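Local coordinates for extracellular protein containing a SCP domain (Bacillus anthracis, PDB 4IFA) that is of unknown function but extracellular, pairing a CAP-associated N-terminal region with an SCP (CAP-family) domain, and may contribute to virulence, at residues A[88-93]-A[105-111]; A[116-122]-A[174-180]; A[243-249]-A[335-339]; A[286-290]-A[314-320]. All blocks are in the same frame, centred on the assembly; numbering follows the deposited sequence.

How the contacts relate
From the N terminus, contact 1 comes first, closing the short hairpin of strands 92-97 and 100-106. The chain then runs on into contact 2, which closes a longer excursion of helices and strands by bringing 174-180 back to 116-122. These two are in series but share a sheet: V106 N and V180 O lie 2.8 Å apart, joining neighbouring strands, and E109 OE1 meets N119 ND2. Contact 3 opens later, in the SCP region, and reaches the C terminus itself; contact 4 lies wholly within that span. Strands 331-338 and 286-293 run side by side: contact 3 lays helix 244-260 on one face of this sheet, and contact 4 sets the end of helix 309-315 and its following turn on the other.

Contact 1. Residues A[88-93]-A[105-111]; sequences LAQYVQ and YVAGEQV
Y91 rests against A107 and G108 just beyond the regular pairing of the two strands. Its CB lies 3.8 Å from G108 N. One bond further, CG stands anti to the backbone N (chi1 -174°), which carries the ring along the neighbouring segment, and CD2 meets A107 CB at 3.8 Å. At the tip, OH donates to Q93 OE1 over a short 2.6 Å, the oxygen lying in the plane of the ring at its edge; helix 210-234 packs on this side chain through L227 and I230. The carbonyl of the same residue is gripped twice: Y91 O accepts from G108 N on a lone pair, 3.0 Å, and from A107 N, which comes from above the carbonyl plane. Towards the hairpin's connecting loop, Q93 and Y105 form a hydrogen-bonded pair and V92 and V106 a non-hydrogen-bonded one, where V92 CG2 and V106 CG2 touch at 4.1 Å. In the other direction A89 O accepts from Q110 N, a residue of the type I turn G108-V111, at 2.9 Å, and a water links L88 O to E109 N. This is the open end of an antiparallel beta hairpin, where ladder pairing passes into a turn still bonded across.

Contact 2. Residues A[116-122]-A[174-180]; sequences YYINEKY and THELVGV
L177 is held through both its backbone polar groups. L177 N donates to E120 O at 2.9 Å and L177 O accepts N119 N at 2.8 Å, while two residues further along the loop Y122 N reaches H175 O, also at 2.8 Å. A water also joins N119 OD1 to L177 O. The leucine side chain turns into the loop: with CG anti to the backbone N (chi1 -178°), CD2 comes up against Y117 O and Y116 CB, the latter at 3.8 Å. I118 CD1 covers the next part of the strand, near G179 N and V180 CG2. On the outer side K121 bends at chi2 and crosses E176, placing NZ 2.9 Å from E176 OE2 in a salt bridge that uses the anti lone pair of that oxygen. The same NZ also donates to T174 O at 3.2 Å, nearly in line with the carbonyl.

Behind these contacts, a type II turn from Y117 to E120 presents N119 N to the strand, while N119 ND2 is held by E109. E120 packs its CB 3.6 Å above the Y117 ring, over its centre, and its carboxylate forms a salt bridge with K128. Beyond them, F170 meets the Y122 ring edge-to-face. H175 and E176 both face D171 in a G1 beta bulge. Through a single bridge, K121 with E176, the loop that leads into helix 122-128, with K121 at its N-cap, thus joins the bulged start of strand 176-183, an inner strand of the antiparallel sheet in the CAP-associated N-terminal region.

Contact 3. Residues A[243-249]-A[335-339]; sequences DQQTADV and NFIRK
T246 faces N335 across a helix and a strand that run roughly antiparallel, the axes of 244-249 and 335-338 approaching to 8.7 Å at an angle of 144°. T246 meets two strand residues with its two branches. CG2 presses on N335 CB at 3.5 Å and on N335 O, whereas OG1 lies 3.6 Å from I337 CD1, the threonine and isoleucine side chains sliding past each other in opposite directions. V249, about one turn further along the helix, packs against the N335 side chain, and L277 of helix 273-279 touches both T246 and V249.

At the start of the helix the contact turns polar. D243 is the N-cap, its CG anti to the backbone N (chi1 -169°), which directs the carboxylate towards the first turn. OD2 accepts from T246 N at 3.0 Å and from T246 OG1 at 2.7 Å, the two donors arriving from opposite faces of the carboxylate plane. The other oxygen, OD1, takes K339 NZ at 3.0 Å in a salt bridge, met from above that plane; the lysine chain reaches it fully extended beyond CG. These three bonds fix the rotation of the carboxylate, and the ammonium and the helix start would both tend to favour its charged form. The Asp N-cap is a common helix start; a helix laid on one face of the central sheet is as expected for the alpha-beta-alpha sandwich of CAP-family domains.

Contact 4. Residues A[286-290]-A[314-320]; sequences LAGEN and NLLNEQF
G288 and F320 form the close-packed part of this contact. The ring carries its CZ to 3.6 Å from G288 N, and CE1 sits 3.7 Å from A287 C, an approach to the strand backbone eased by the missing side chain of the glycine. F336 of the adjoining strand also meets this ring, and N317 ND2 lies 3.8 Å above one face, offset towards the rim. Alongside, N314 and N290 slide past each other in opposite directions. N314 ND2 donates to N290 OD1 at 3.0 Å along a nearly straight path (168°); the acceptor lies in the amide plane of N314, but the donor stands above the N290 carbonyl plane. N290 is further fixed through ND2, which is bonded to Q334 and to H311 O.

The other end is the more solvent-exposed. L286, itself only partly exposed, still packs its CD2 on F320 CE1, 3.8 Å away, and against the amide oxygen of Q319, which lies at the surface. That glutamine is steadied by N317: OD1 accepts from Q319 N at 2.8 Å, an Asx turn, and ND2 donates to Q319 OE1.

On the far side of the strand E289 hydrogen-bonds H265 and forms a salt bridge with R276. A glutamate and a histidine meeting beside a Gly-Glu-Asn strand is consistent with the central cavity of CAP-family domains, with the turn after helix 309-315 packed behind it.

Contact 1. Residues A[88-93]-A[105-111]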
# COMPACT_ATOMS: atom_id res chain seq x y z
N LEU A 88 9.11 8.10 -8.92
CA LEU A 88 8.25 6.91 -8.87
C LEU A 88 9.00 5.60 -9.12
O LEU A 88 8.59 4.57 -8.59
CB LEU A 88 7.01 7.02 -9.77
CG LEU A 88 5.95 8.06 -9.32
CD1 LEU A 88 4.71 7.90 -10.20
CD2 LEU A 88 5.58 8.03 -7.80
N ALA A 89 10.11 5.64 -9.86
CA ALA A 89 10.92 4.43 -10.12
C ALA A 89 11.66 3.93 -8.88
O ALA A 89 12.14 2.79 -8.84
CB ALA A 89 11.92 4.70 -11.24
N GLN A 90 11.79 4.82 -7.88
CA GLN A 90 12.55 4.55 -6.63
C GLN A 90 11.66 4.56 -5.37
O GLN A 90 12.13 4.67 -4.23
CB GLN A 90 13.70 5.56 -6.47
CG GLN A 90 14.64 5.64 -7.65
CD GLN A 90 15.45 4.39 -7.89
OE1 GLN A 90 15.62 3.55 -7.01
NE2 GLN A 90 15.98 4.27 -9.10
N TYR A 91 10.34 4.47 -5.55
CA TYR A 91 9.41 4.67 -4.42
C TYR A 91 9.61 3.68 -3.33
O TYR A 91 9.61 2.45 -3.54
CB TYR A 91 7.93 4.58 -4.91
CG TYR A 91 6.90 4.92 -3.86
CD1 TYR A 91 6.23 6.11 -3.91
CD2 TYR A 91 6.65 4.07 -2.80
CE1 TYR A 91 5.32 6.48 -2.92
CE2 TYR A 91 5.76 4.41 -1.78
CZ TYR A 91 5.10 5.63 -1.85
OH TYR A 91 4.18 5.98 -0.89
N VAL A 92 9.84 4.23 -2.12
CA VAL A 92 9.90 3.45 -0.92
C VAL A 92 9.40 4.32 0.24
O VAL A 92 9.51 5.56 0.20
CB VAL A 92 11.32 2.92 -0.62
CG1 VAL A 92 12.32 4.01 -0.50
CG2 VAL A 92 11.34 2.03 0.64
N GLN A 93 8.78 3.66 1.21
CA GLN A 93 8.38 4.33 2.46
C GLN A 93 8.82 3.43 3.60
O GLN A 93 8.68 2.20 3.56
CB GLN A 93 6.87 4.61 2.47
CG GLN A 93 5.98 3.41 2.27
CD GLN A 93 4.50 3.76 2.16
OE1 GLN A 93 4.14 4.58 1.31
NE2 GLN A 93 3.64 3.13 2.96
N TYR A 105 7.85 -0.37 2.86
CA TYR A 105 7.13 -0.83 1.70
C TYR A 105 7.82 -0.28 0.45
O TYR A 105 7.97 0.94 0.28
CB TYR A 105 5.66 -0.38 1.72
CG TYR A 105 4.91 -0.85 0.49
CD1 TYR A 105 4.68 -2.19 0.29
CD2 TYR A 105 4.46 0.05 -0.49
CE1 TYR A 105 4.02 -2.66 -0.83
CE2 TYR A 105 3.80 -0.45 -1.64
CZ TYR A 105 3.60 -1.79 -1.78
OH TYR A 105 2.89 -2.31 -2.88
N VAL A 106 8.20 -1.20 -0.44
CA VAL A 106 8.85 -0.92 -1.71
C VAL A 106 7.88 -1.05 -2.86
O VAL A 106 7.24 -2.10 -3.00
CB VAL A 106 10.03 -1.92 -1.94
CG1 VAL A 106 10.64 -1.70 -3.33
CG2 VAL A 106 11.08 -1.76 -0.84
N ALA A 107 7.76 0.00 -3.68
CA ALA A 107 6.94 -0.04 -4.91
C ALA A 107 7.71 0.34 -6.16
O ALA A 107 7.29 0.03 -7.26
CB ALA A 107 5.72 0.89 -4.74
N GLY A 108 8.83 1.05 -6.05
CA GLY A 108 9.56 1.48 -7.23
C GLY A 108 10.17 0.34 -7.99
O GLY A 108 10.82 -0.54 -7.40
N GLU A 109 9.97 0.35 -9.31
CA GLU A 109 10.43 -0.71 -10.16
C GLU A 109 11.92 -0.97 -10.11
O GLU A 109 12.36 -2.12 -10.29
CB GLU A 109 10.00 -0.44 -11.62
CG GLU A 109 10.34 -1.60 -12.56
CD GLU A 109 9.66 -1.52 -13.95
OE1 GLU A 109 10.33 -1.89 -14.95
OE2 GLU A 109 8.47 -1.15 -14.04
N GLN A 110 12.70 0.07 -9.80
CA GLN A 110 14.14 -0.04 -9.78
C GLN A 110 14.73 -0.28 -8.40
O GLN A 110 15.97 -0.42 -8.27
CB GLN A 110 14.77 1.21 -10.40
CG GLN A 110 14.43 1.40 -11.87
CD GLN A 110 14.71 0.19 -12.73
OE1 GLN A 110 15.77 -0.43 -12.63
NE2 GLN A 110 13.74 -0.18 -13.58
N VAL A 111 13.90 -0.33 -7.37
CA VAL A 111 14.43 -0.52 -6.01
C VAL A 111 14.91 -1.96 -5.83
O VAL A 111 14.19 -2.91 -6.16
CB VAL A 111 13.37 -0.22 -4.96
CG1 VAL A 111 13.87 -0.44 -3.54
CG2 VAL A 111 12.86 1.26 -5.13
O HOH W 1 8.07 2.40 -10.56
O HOH W 2 18.04 1.28 -7.65

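Contact 2. Residues A[116-122]-A[174-180]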
# COMPACT_ATOMS: atom_id res chain seq x y z
N TYR A 116 14.88 -11.08 -5.09
CA TYR A 116 13.85 -10.87 -6.08
C TYR A 116 14.13 -9.60 -6.89
O TYR A 116 15.14 -8.93 -6.67
CB TYR A 116 12.47 -10.76 -5.40
CG TYR A 116 12.21 -11.79 -4.34
CD1 TYR A 116 12.09 -13.13 -4.65
CD2 TYR A 116 12.18 -11.42 -2.99
CE1 TYR A 116 11.89 -14.10 -3.64
CE2 TYR A 116 11.98 -12.39 -2.00
CZ TYR A 116 11.83 -13.71 -2.35
OH TYR A 116 11.64 -14.72 -1.40
N TYR A 117 13.21 -9.30 -7.82
CA TYR A 117 13.16 -7.99 -8.49
C TYR A 117 11.70 -7.63 -8.69
O TYR A 117 10.89 -8.53 -8.88
CB TYR A 117 13.95 -7.91 -9.79
CG TYR A 117 13.48 -8.82 -10.88
CD1 TYR A 117 12.70 -8.35 -11.91
CD2 TYR A 117 13.92 -10.12 -10.95
CE1 TYR A 117 12.32 -9.17 -12.93
CE2 TYR A 117 13.53 -10.95 -11.98
CZ TYR A 117 12.74 -10.47 -12.96
OH TYR A 117 12.33 -11.30 -14.01
N ILE A 118 11.37 -6.34 -8.67
CA ILE A 118 10.00 -5.90 -8.95
C ILE A 118 9.79 -6.22 -10.42
O ILE A 118 10.60 -5.84 -11.27
CB ILE A 118 9.82 -4.41 -8.65
CG1 ILE A 118 10.06 -4.10 -7.17
CG2 ILE A 118 8.46 -3.92 -9.10
CD1 ILE A 118 9.04 -4.71 -6.19
N ASN A 119 8.70 -6.98 -10.71
CA ASN A 119 8.24 -7.50 -12.00
C ASN A 119 8.47 -9.02 -12.10
O ASN A 119 7.99 -9.65 -13.04
CB ASN A 119 8.93 -6.89 -13.24
CG ASN A 119 8.75 -5.40 -13.40
OD1 ASN A 119 7.88 -4.80 -12.80
ND2 ASN A 119 9.59 -4.81 -14.28
N GLU A 120 9.18 -9.61 -11.16
CA GLU A 120 9.49 -11.04 -11.24
C GLU A 120 8.26 -11.91 -11.21
O GLU A 120 7.30 -11.64 -10.47
CB GLU A 120 10.44 -11.44 -10.10
CG GLU A 120 11.06 -12.83 -10.25
CD GLU A 120 12.15 -13.14 -9.25
OE1 GLU A 120 12.30 -12.42 -8.26
OE2 GLU A 120 12.91 -14.12 -9.53
N LYS A 121 8.24 -12.96 -12.01
CA LYS A 121 7.14 -13.88 -12.06
C LYS A 121 7.00 -14.72 -10.79
O LYS A 121 8.00 -15.17 -10.20
CB LYS A 121 7.22 -14.81 -13.26
CG LYS A 121 7.16 -14.15 -14.64
CD LYS A 121 5.84 -13.46 -14.91
CE LYS A 121 5.68 -13.16 -16.41
NZ LYS A 121 4.51 -12.33 -16.68
N TYR A 122 5.75 -14.92 -10.37
CA TYR A 122 5.45 -15.72 -9.20
C TYR A 122 6.18 -17.10 -9.21
O TYR A 122 6.70 -17.52 -8.18
CB TYR A 122 3.92 -15.93 -9.07
CG TYR A 122 3.49 -16.62 -7.80
CD1 TYR A 122 3.16 -15.91 -6.67
CD2 TYR A 122 3.48 -17.99 -7.70
CE1 TYR A 122 2.75 -16.51 -5.52
CE2 TYR A 122 3.09 -18.63 -6.54
CZ TYR A 122 2.78 -17.88 -5.42
OH TYR A 122 2.37 -18.51 -4.26
N THR A 174 -1.27 -10.74 -13.79
CA THR A 174 -0.05 -10.76 -14.59
C THR A 174 1.01 -11.68 -13.99
O THR A 174 2.03 -11.97 -14.66
CB THR A 174 0.55 -9.39 -14.75
OG1 THR A 174 0.92 -8.89 -13.46
CG2 THR A 174 -0.48 -8.42 -15.41
N HIS A 175 0.76 -12.19 -12.78
CA HIS A 175 1.67 -13.09 -12.05
C HIS A 175 2.99 -12.42 -11.69
O HIS A 175 4.00 -13.11 -11.54
CB HIS A 175 1.91 -14.39 -12.81
CG HIS A 175 0.67 -15.05 -13.25
ND1 HIS A 175 -0.15 -15.76 -12.39
CD2 HIS A 175 0.07 -15.08 -14.46
CE1 HIS A 175 -1.18 -16.23 -13.07
NE2 HIS A 175 -1.08 -15.82 -14.33
N GLU A 176 3.01 -11.11 -11.54
CA GLU A 176 4.24 -10.38 -11.26
C GLU A 176 4.29 -9.73 -9.89
O GLU A 176 3.30 -9.21 -9.38
CB GLU A 176 4.48 -9.33 -12.37
CG GLU A 176 4.78 -10.01 -13.70
CD GLU A 176 5.08 -9.10 -14.88
OE1 GLU A 176 5.18 -7.88 -14.71
OE2 GLU A 176 5.24 -9.66 -16.00
N LEU A 177 5.49 -9.73 -9.31
CA LEU A 177 5.78 -9.06 -8.02
C LEU A 177 5.69 -7.55 -8.24
O LEU A 177 6.39 -7.00 -9.10
CB LEU A 177 7.16 -9.47 -7.52
CG LEU A 177 7.60 -8.89 -6.19
CD1 LEU A 177 6.73 -9.49 -5.09
CD2 LEU A 177 9.04 -9.23 -5.96
N VAL A 178 4.81 -6.88 -7.47
CA VAL A 178 4.57 -5.45 -7.64
C VAL A 178 4.91 -4.63 -6.39
O VAL A 178 4.96 -3.41 -6.44
CB VAL A 178 3.13 -5.14 -8.13
CG1 VAL A 178 2.87 -5.72 -9.57
CG2 VAL A 178 2.08 -5.61 -7.14
N GLY A 179 5.14 -5.29 -5.26
CA GLY A 179 5.59 -4.57 -4.04
C GLY A 179 6.12 -5.52 -3.01
O GLY A 179 5.85 -6.72 -3.08
N VAL A 180 6.92 -4.98 -2.07
CA VAL A 180 7.46 -5.81 -0.99
C VAL A 180 7.28 -5.00 0.30
O VAL A 180 7.75 -3.86 0.39
CB VAL A 180 8.95 -6.13 -1.17
CG1 VAL A 180 9.49 -6.93 0.01
CG2 VAL A 180 9.18 -6.93 -2.49
O HOH W 3 5.82 -5.18 -11.29

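Contact 3. Residues A[243-249]-A[335-339]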
# COMPACT_ATOMS: atom_id res chain seq x y z
N ASP A 243 -7.22 15.65 -7.33
CA ASP A 243 -8.28 16.64 -7.30
C ASP A 243 -8.83 16.73 -5.89
O ASP A 243 -9.49 15.79 -5.38
CB ASP A 243 -9.40 16.31 -8.27
CG ASP A 243 -10.36 17.48 -8.41
OD1 ASP A 243 -9.97 18.54 -9.00
OD2 ASP A 243 -11.49 17.41 -7.89
N GLN A 244 -8.57 17.86 -5.24
CA GLN A 244 -8.97 17.99 -3.84
C GLN A 244 -10.49 17.99 -3.62
O GLN A 244 -10.96 17.39 -2.67
CB GLN A 244 -8.36 19.24 -3.20
CG GLN A 244 -8.62 19.32 -1.69
CD GLN A 244 -7.97 18.17 -0.91
OE1 GLN A 244 -6.79 17.89 -1.07
NE2 GLN A 244 -8.74 17.54 -0.03
N GLN A 245 -11.24 18.67 -4.48
CA GLN A 245 -12.69 18.71 -4.31
C GLN A 245 -13.30 17.30 -4.45
O GLN A 245 -14.24 16.96 -3.74
CB GLN A 245 -13.29 19.74 -5.27
CG GLN A 245 -12.62 21.11 -5.13
CD GLN A 245 -12.88 21.79 -3.79
OE1 GLN A 245 -14.03 22.09 -3.44
NE2 GLN A 245 -11.81 22.08 -3.05
N THR A 246 -12.72 16.46 -5.31
CA THR A 246 -13.14 15.07 -5.47
C THR A 246 -12.75 14.24 -4.22
O THR A 246 -13.53 13.40 -3.76
CB THR A 246 -12.53 14.44 -6.78
OG1 THR A 246 -12.99 15.18 -7.93
CG2 THR A 246 -12.91 12.99 -6.94
N ALA A 247 -11.54 14.49 -3.69
CA ALA A 247 -11.09 13.82 -2.49
C ALA A 247 -12.04 14.10 -1.32
O ALA A 247 -12.37 13.18 -0.55
CB ALA A 247 -9.67 14.21 -2.16
N ASP A 248 -12.49 15.36 -1.19
CA ASP A 248 -13.46 15.71 -0.13
C ASP A 248 -14.76 14.92 -0.27
O ASP A 248 -15.34 14.45 0.74
CB ASP A 248 -13.75 17.21 -0.17
CG ASP A 248 -12.55 18.06 0.17
OD1 ASP A 248 -11.60 17.57 0.79
OD2 ASP A 248 -12.59 19.25 -0.18
N VAL A 249 -15.22 14.73 -1.51
CA VAL A 249 -16.41 13.89 -1.78
C VAL A 249 -16.15 12.45 -1.34
O VAL A 249 -16.98 11.85 -0.65
CB VAL A 249 -16.85 13.96 -3.24
CG1 VAL A 249 -17.87 12.90 -3.57
CG2 VAL A 249 -17.37 15.39 -3.57
N ASN A 335 -12.23 8.11 -5.99
CA ASN A 335 -13.14 8.68 -6.97
C ASN A 335 -12.29 9.20 -8.13
O ASN A 335 -11.46 10.11 -7.99
CB ASN A 335 -14.07 9.75 -6.40
CG ASN A 335 -15.20 9.19 -5.55
OD1 ASN A 335 -15.41 7.94 -5.44
ND2 ASN A 335 -15.94 10.09 -4.93
N PHE A 336 -12.48 8.58 -9.29
CA PHE A 336 -11.77 8.90 -10.52
C PHE A 336 -12.66 9.82 -11.34
O PHE A 336 -13.88 9.63 -11.39
CB PHE A 336 -11.54 7.62 -11.36
CG PHE A 336 -10.68 6.57 -10.71
CD1 PHE A 336 -9.33 6.52 -11.01
CD2 PHE A 336 -11.22 5.62 -9.86
CE1 PHE A 336 -8.52 5.55 -10.44
CE2 PHE A 336 -10.42 4.67 -9.26
CZ PHE A 336 -9.07 4.64 -9.56
N ILE A 337 -12.06 10.81 -12.00
CA ILE A 337 -12.80 11.70 -12.89
C ILE A 337 -12.04 11.97 -14.17
O ILE A 337 -10.84 11.75 -14.30
CB ILE A 337 -13.15 13.06 -12.25
CG1 ILE A 337 -11.89 13.81 -11.80
CG2 ILE A 337 -14.10 12.85 -11.02
CD1 ILE A 337 -12.17 15.28 -11.42
N ARG A 338 -12.82 12.38 -15.17
CA ARG A 338 -12.31 12.89 -16.42
C ARG A 338 -12.80 14.32 -16.53
O ARG A 338 -14.01 14.58 -16.42
CB ARG A 338 -12.82 12.12 -17.66
CG ARG A 338 -12.31 12.72 -18.96
CD ARG A 338 -12.84 11.95 -20.16
NE ARG A 338 -12.40 12.51 -21.42
CZ ARG A 338 -11.29 12.20 -22.07
NH1 ARG A 338 -10.42 11.33 -21.54
NH2 ARG A 338 -11.02 12.78 -23.23
N LYS A 339 -11.89 15.24 -16.76
CA LYS A 339 -12.31 16.59 -17.09
C LYS A 339 -11.33 17.22 -18.06
O LYS A 339 -10.33 16.60 -18.43
CB LYS A 339 -12.57 17.44 -15.84
CG LYS A 339 -11.37 17.57 -14.94
CD LYS A 339 -11.67 18.44 -13.76
CE LYS A 339 -10.46 18.63 -12.87
NZ LYS A 339 -10.80 19.53 -11.73
OXT LYS A 339 -11.58 18.34 -18.56

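Contact 4. Residues A[286-290]-A[314-320]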
# COMPACT_ATOMS: atom_id res chain seq x y z
N LEU A 286 -16.76 12.16 -16.93
CA LEU A 286 -16.90 10.74 -16.57
C LEU A 286 -16.37 10.54 -15.15
O LEU A 286 -15.44 11.26 -14.72
CB LEU A 286 -16.05 9.89 -17.50
CG LEU A 286 -16.33 8.40 -17.50
CD1 LEU A 286 -17.65 8.16 -18.25
CD2 LEU A 286 -15.20 7.60 -18.15
N ALA A 287 -16.92 9.56 -14.43
CA ALA A 287 -16.51 9.25 -13.07
C ALA A 287 -16.54 7.75 -12.82
O ALA A 287 -17.29 7.00 -13.47
CB ALA A 287 -17.38 9.95 -12.05
N GLY A 288 -15.72 7.33 -11.88
CA GLY A 288 -15.69 5.93 -11.42
C GLY A 288 -15.30 5.88 -9.96
O GLY A 288 -14.73 6.82 -9.44
N GLU A 289 -15.62 4.77 -9.30
CA GLU A 289 -15.33 4.63 -7.87
C GLU A 289 -14.86 3.24 -7.49
O GLU A 289 -15.44 2.27 -7.94
CB GLU A 289 -16.58 4.92 -7.06
CG GLU A 289 -16.51 4.64 -5.55
CD GLU A 289 -17.74 5.17 -4.85
OE1 GLU A 289 -18.78 4.45 -4.82
OE2 GLU A 289 -17.67 6.31 -4.38
N ASN A 290 -13.84 3.19 -6.63
CA ASN A 290 -13.46 1.96 -5.96
C ASN A 290 -13.63 2.19 -4.45
O ASN A 290 -13.17 3.19 -3.93
CB ASN A 290 -12.00 1.55 -6.22
CG ASN A 290 -11.76 1.04 -7.60
OD1 ASN A 290 -12.68 0.57 -8.27
ND2 ASN A 290 -10.49 1.08 -8.05
N ASN A 314 -11.16 0.39 -13.21
CA ASN A 314 -11.07 1.82 -12.94
C ASN A 314 -9.61 2.27 -12.86
O ASN A 314 -9.23 3.29 -13.46
CB ASN A 314 -11.80 2.22 -11.66
CG ASN A 314 -13.29 2.14 -11.79
OD1 ASN A 314 -13.87 2.49 -12.83
ND2 ASN A 314 -13.93 1.70 -10.72
N LEU A 315 -8.77 1.48 -12.19
CA LEU A 315 -7.35 1.80 -12.12
C LEU A 315 -6.71 1.98 -13.46
O LEU A 315 -5.87 2.84 -13.66
CB LEU A 315 -6.59 0.69 -11.38
CG LEU A 315 -6.88 0.56 -9.90
CD1 LEU A 315 -6.25 -0.75 -9.36
CD2 LEU A 315 -6.39 1.73 -9.04
N LEU A 316 -7.12 1.16 -14.42
CA LEU A 316 -6.46 1.10 -15.73
C LEU A 316 -7.20 1.82 -16.85
O LEU A 316 -6.84 1.70 -18.01
CB LEU A 316 -6.20 -0.37 -16.14
CG LEU A 316 -5.36 -1.20 -15.17
CD1 LEU A 316 -5.11 -2.60 -15.72
CD2 LEU A 316 -4.07 -0.50 -14.80
N ASN A 317 -8.20 2.62 -16.50
CA ASN A 317 -8.98 3.31 -17.52
C ASN A 317 -8.26 4.55 -18.01
O ASN A 317 -8.09 5.50 -17.27
CB ASN A 317 -10.36 3.67 -16.98
CG ASN A 317 -11.31 4.16 -18.07
OD1 ASN A 317 -10.90 4.49 -19.20
ND2 ASN A 317 -12.60 4.19 -17.75
N GLU A 318 -7.83 4.53 -19.27
CA GLU A 318 -7.12 5.68 -19.83
C GLU A 318 -8.02 6.93 -19.93
O GLU A 318 -7.52 8.07 -20.05
CB GLU A 318 -6.54 5.31 -21.22
CG GLU A 318 -5.64 6.41 -21.82
CD GLU A 318 -4.72 5.90 -22.91
OE1 GLU A 318 -5.16 5.02 -23.70
OE2 GLU A 318 -3.55 6.38 -23.00
N GLN A 319 -9.34 6.75 -19.92
CA GLN A 319 -10.26 7.90 -20.02
C GLN A 319 -10.15 8.84 -18.81
O GLN A 319 -10.46 10.04 -18.93
CB GLN A 319 -11.73 7.44 -20.14
CG GLN A 319 -12.14 6.69 -21.40
CD GLN A 319 -13.51 5.99 -21.25
OE1 GLN A 319 -13.87 5.57 -20.16
NE2 GLN A 319 -14.25 5.85 -22.36
N PHE A 320 -9.79 8.31 -17.64
CA PHE A 320 -9.67 9.12 -16.42
C PHE A 320 -8.41 9.98 -16.43
O PHE A 320 -7.33 9.55 -16.87
CB PHE A 320 -9.69 8.27 -15.17
CG PHE A 320 -10.99 7.57 -14.94
CD1 PHE A 320 -12.21 8.23 -15.11
CD2 PHE A 320 -11.01 6.26 -14.48
CE1 PHE A 320 -13.40 7.55 -14.86
CE2 PHE A 320 -12.20 5.60 -14.24
CZ PHE A 320 -13.38 6.25 -14.42